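Local coordinates for putative uncharacterized protein (Trichoplax adhaerens, PDB 5OI9) that is probably a centriole-assembly factor of the STIL family, whose N-terminal domain, the part described here, is likely to serve in protein binding, at residues 123-128 with 171-176. Sequence-based numbering, arbitrary orientation.
Sequences SMQLAC and HATYYV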
loop_
_atom_site.group_PDB
_atom_site.type_symbol
_atom_site.label_atom_id
_atom_site.label_comp_id
_atom_site.label_asym_id
_atom_site.label_seq_id
_atom_site.Cartn_x
_atom_site.Cartn_y
_atom_site.Cartn_z
ATOM N N SER A 123 8.847 -1.625 17.431
ATOM C CA SER A 123 8.865 -1.706 18.884
ATOM C C SER A 123 9.803 -2.827 19.297
ATOM O O SER A 123 9.657 -3.965 18.836
ATOM C CB SER A 123 7.464 -1.960 19.445
ATOM O OG SER A 123 6.638 -0.818 19.299
HETATM N N MSE A 124 10.771 -2.511 20.148
HETATM C CA MSE A 124 11.626 -3.568 20.657
HETATM C C MSE A 124 11.923 -3.449 22.142
HETATM O O MSE A 124 11.980 -2.356 22.697
HETATM C CB MSE A 124 12.930 -3.640 19.858
HETATM C CG MSE A 124 13.684 -2.353 19.665
HETATM SE SE MSE A 124 15.000 -2.653 18.255
HETATM C CE MSE A 124 15.651 -4.402 18.812
ATOM N N GLN A 125 12.089 -4.606 22.777
ATOM C CA GLN A 125 12.315 -4.690 24.209
ATOM C C GLN A 125 13.285 -5.824 24.498
ATOM O O GLN A 125 13.286 -6.855 23.819
ATOM C CB GLN A 125 11.007 -4.919 24.977
ATOM C CG GLN A 125 10.226 -6.146 24.521
ATOM C CD GLN A 125 9.046 -6.460 25.425
ATOM O OE1 GLN A 125 9.100 -6.241 26.634
ATOM N NE2 GLN A 125 7.968 -6.972 24.836
ATOM N N LEU A 126 14.113 -5.621 25.518
ATOM C CA LEU A 126 15.026 -6.659 25.974
ATOM C C LEU A 126 14.240 -7.765 26.666
ATOM O O LEU A 126 13.446 -7.499 27.573
ATOM C CB LEU A 126 16.067 -6.058 26.919
ATOM C CG LEU A 126 17.107 -6.983 27.550
ATOM C CD1 LEU A 126 18.044 -7.545 26.492
ATOM C CD2 LEU A 126 17.889 -6.242 28.627
ATOM N N ALA A 127 14.445 -9.004 26.224
ATOM C CA ALA A 127 13.762 -10.137 26.836
ATOM C C ALA A 127 14.215 -10.314 28.279
ATOM O O ALA A 127 15.391 -10.131 28.603
ATOM C CB ALA A 127 14.034 -11.418 26.046
ATOM N N CYS A 128 13.274 -10.672 29.147
ATOM C CA CYS A 128 13.568 -10.897 30.557
ATOM C C CYS A 128 12.564 -11.907 31.104
ATOM O O CYS A 128 11.781 -12.497 30.351
ATOM C CB CYS A 128 13.546 -9.575 31.335
ATOM S SG CYS A 128 11.927 -8.774 31.405
ATOM N N HIS A 171 7.313 -6.041 15.867
ATOM C CA HIS A 171 7.718 -6.180 17.262
ATOM C C HIS A 171 8.958 -7.062 17.320
ATOM O O HIS A 171 8.968 -8.161 16.753
ATOM C CB HIS A 171 6.605 -6.798 18.113
ATOM C CG HIS A 171 5.357 -5.976 18.182
ATOM N ND1 HIS A 171 4.135 -6.512 18.524
ATOM C CD2 HIS A 171 5.140 -4.659 17.960
ATOM C CE1 HIS A 171 3.218 -5.561 18.507
ATOM N NE2 HIS A 171 3.802 -4.426 18.169
ATOM N N ALA A 172 9.998 -6.586 18.000
ATOM C CA ALA A 172 11.252 -7.323 18.110
ATOM C C ALA A 172 11.610 -7.491 19.577
ATOM O O ALA A 172 11.748 -6.504 20.303
ATOM C CB ALA A 172 12.378 -6.612 17.356
ATOM N N THR A 173 11.757 -8.731 20.017
ATOM C CA THR A 173 12.260 -9.030 21.352
ATOM C C THR A 173 13.674 -9.576 21.208
ATOM O O THR A 173 13.893 -10.546 20.472
ATOM C CB THR A 173 11.355 -10.025 22.071
ATOM O OG1 THR A 173 10.023 -9.499 22.126
ATOM C CG2 THR A 173 11.847 -10.260 23.484
ATOM N N TYR A 174 14.631 -8.944 21.881
ATOM C CA TYR A 174 16.033 -9.297 21.722
ATOM C C TYR A 174 16.658 -9.661 23.062
ATOM O O TYR A 174 16.143 -9.324 24.133
ATOM C CB TYR A 174 16.834 -8.161 21.066
ATOM C CG TYR A 174 17.010 -6.929 21.929
ATOM C CD1 TYR A 174 15.986 -6.003 22.064
ATOM C CD2 TYR A 174 18.207 -6.683 22.593
ATOM C CE1 TYR A 174 16.140 -4.875 22.842
ATOM C CE2 TYR A 174 18.371 -5.555 23.375
ATOM C CZ TYR A 174 17.334 -4.654 23.495
ATOM O OH TYR A 174 17.491 -3.529 24.272
ATOM N N TYR A 175 17.787 -10.359 22.979
ATOM C CA TYR A 175 18.554 -10.746 24.152
ATOM C C TYR A 175 20.024 -10.803 23.772
ATOM O O TYR A 175 20.372 -11.244 22.672
ATOM C CB TYR A 175 18.093 -12.098 24.705
ATOM C CG TYR A 175 18.675 -12.434 26.060
ATOM C CD1 TYR A 175 18.130 -11.900 27.221
ATOM C CD2 TYR A 175 19.764 -13.288 26.180
ATOM C CE1 TYR A 175 18.655 -12.202 28.464
ATOM C CE2 TYR A 175 20.296 -13.598 27.421
ATOM C CZ TYR A 175 19.736 -13.050 28.558
ATOM O OH TYR A 175 20.259 -13.353 29.795
ATOM N N VAL A 176 20.881 -10.344 24.680
ATOM C CA VAL A 176 22.326 -10.372 24.495
ATOM C C VAL A 176 22.932 -11.206 25.612
ATOM O O VAL A 176 22.659 -10.962 26.793
ATOM C CB VAL A 176 22.934 -8.957 24.485
ATOM C CG1 VAL A 176 24.450 -9.032 24.369
ATOM C CG2 VAL A 176 22.359 -8.141 23.354
#
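Tyr174 lays its ring against strand 123-126, and the contact illustrates how one aromatic side chain can span several residues of a parallel neighbour. Leu126 CA sits over one ring face, 4.0 Å from the centroid, in a CH-pi contact offset toward the rim. Leu126 CD1 packs on Tyr174 CE2 at 3.7 Å, and the selenomethionine Met124 reaches the other side of the ring, its CE 3.6 Å from Tyr174 CD1. With chi1 at 69°, CG of Tyr174 lies between its backbone N and carbonyl carbon, which swings the ring across to the partner strand; a bend at chi3 (-43°) turns the Met124 methyl to meet it. An alanine in place of Tyr174 would probably leave Met124 CE and Leu126 without their shared aromatic partner and open a gap between the sheet and helix 45-61.

Behind these side chains lies a regular parallel ladder. Ala172 N bonds to Ser123 O (2.8 Å), Gln125 N to Ala172 O, and Tyr174 N to Gln125 O. A nearly straight bond from Ala127 N to Tyr174 O (2.7 Å, 176° at the hydrogen) carries the pairing just past the strand's end. There, Ala127 CB meets Thr173 CG2 at 3.6 Å; on the face bearing Ser123, its CB touches the His171 ring, which stacks on Phe137.

The two parallel neighbours are joined through helix 139-155, a beta-alpha-beta crossover within a mixed sheet. Strand 69-79 pairs antiparallel with 118-126, and 180-192 with 167-176; helix 45-61 covers the face bearing Leu126 and Tyr174, with Gln52 and Tyr56 against the tyrosine.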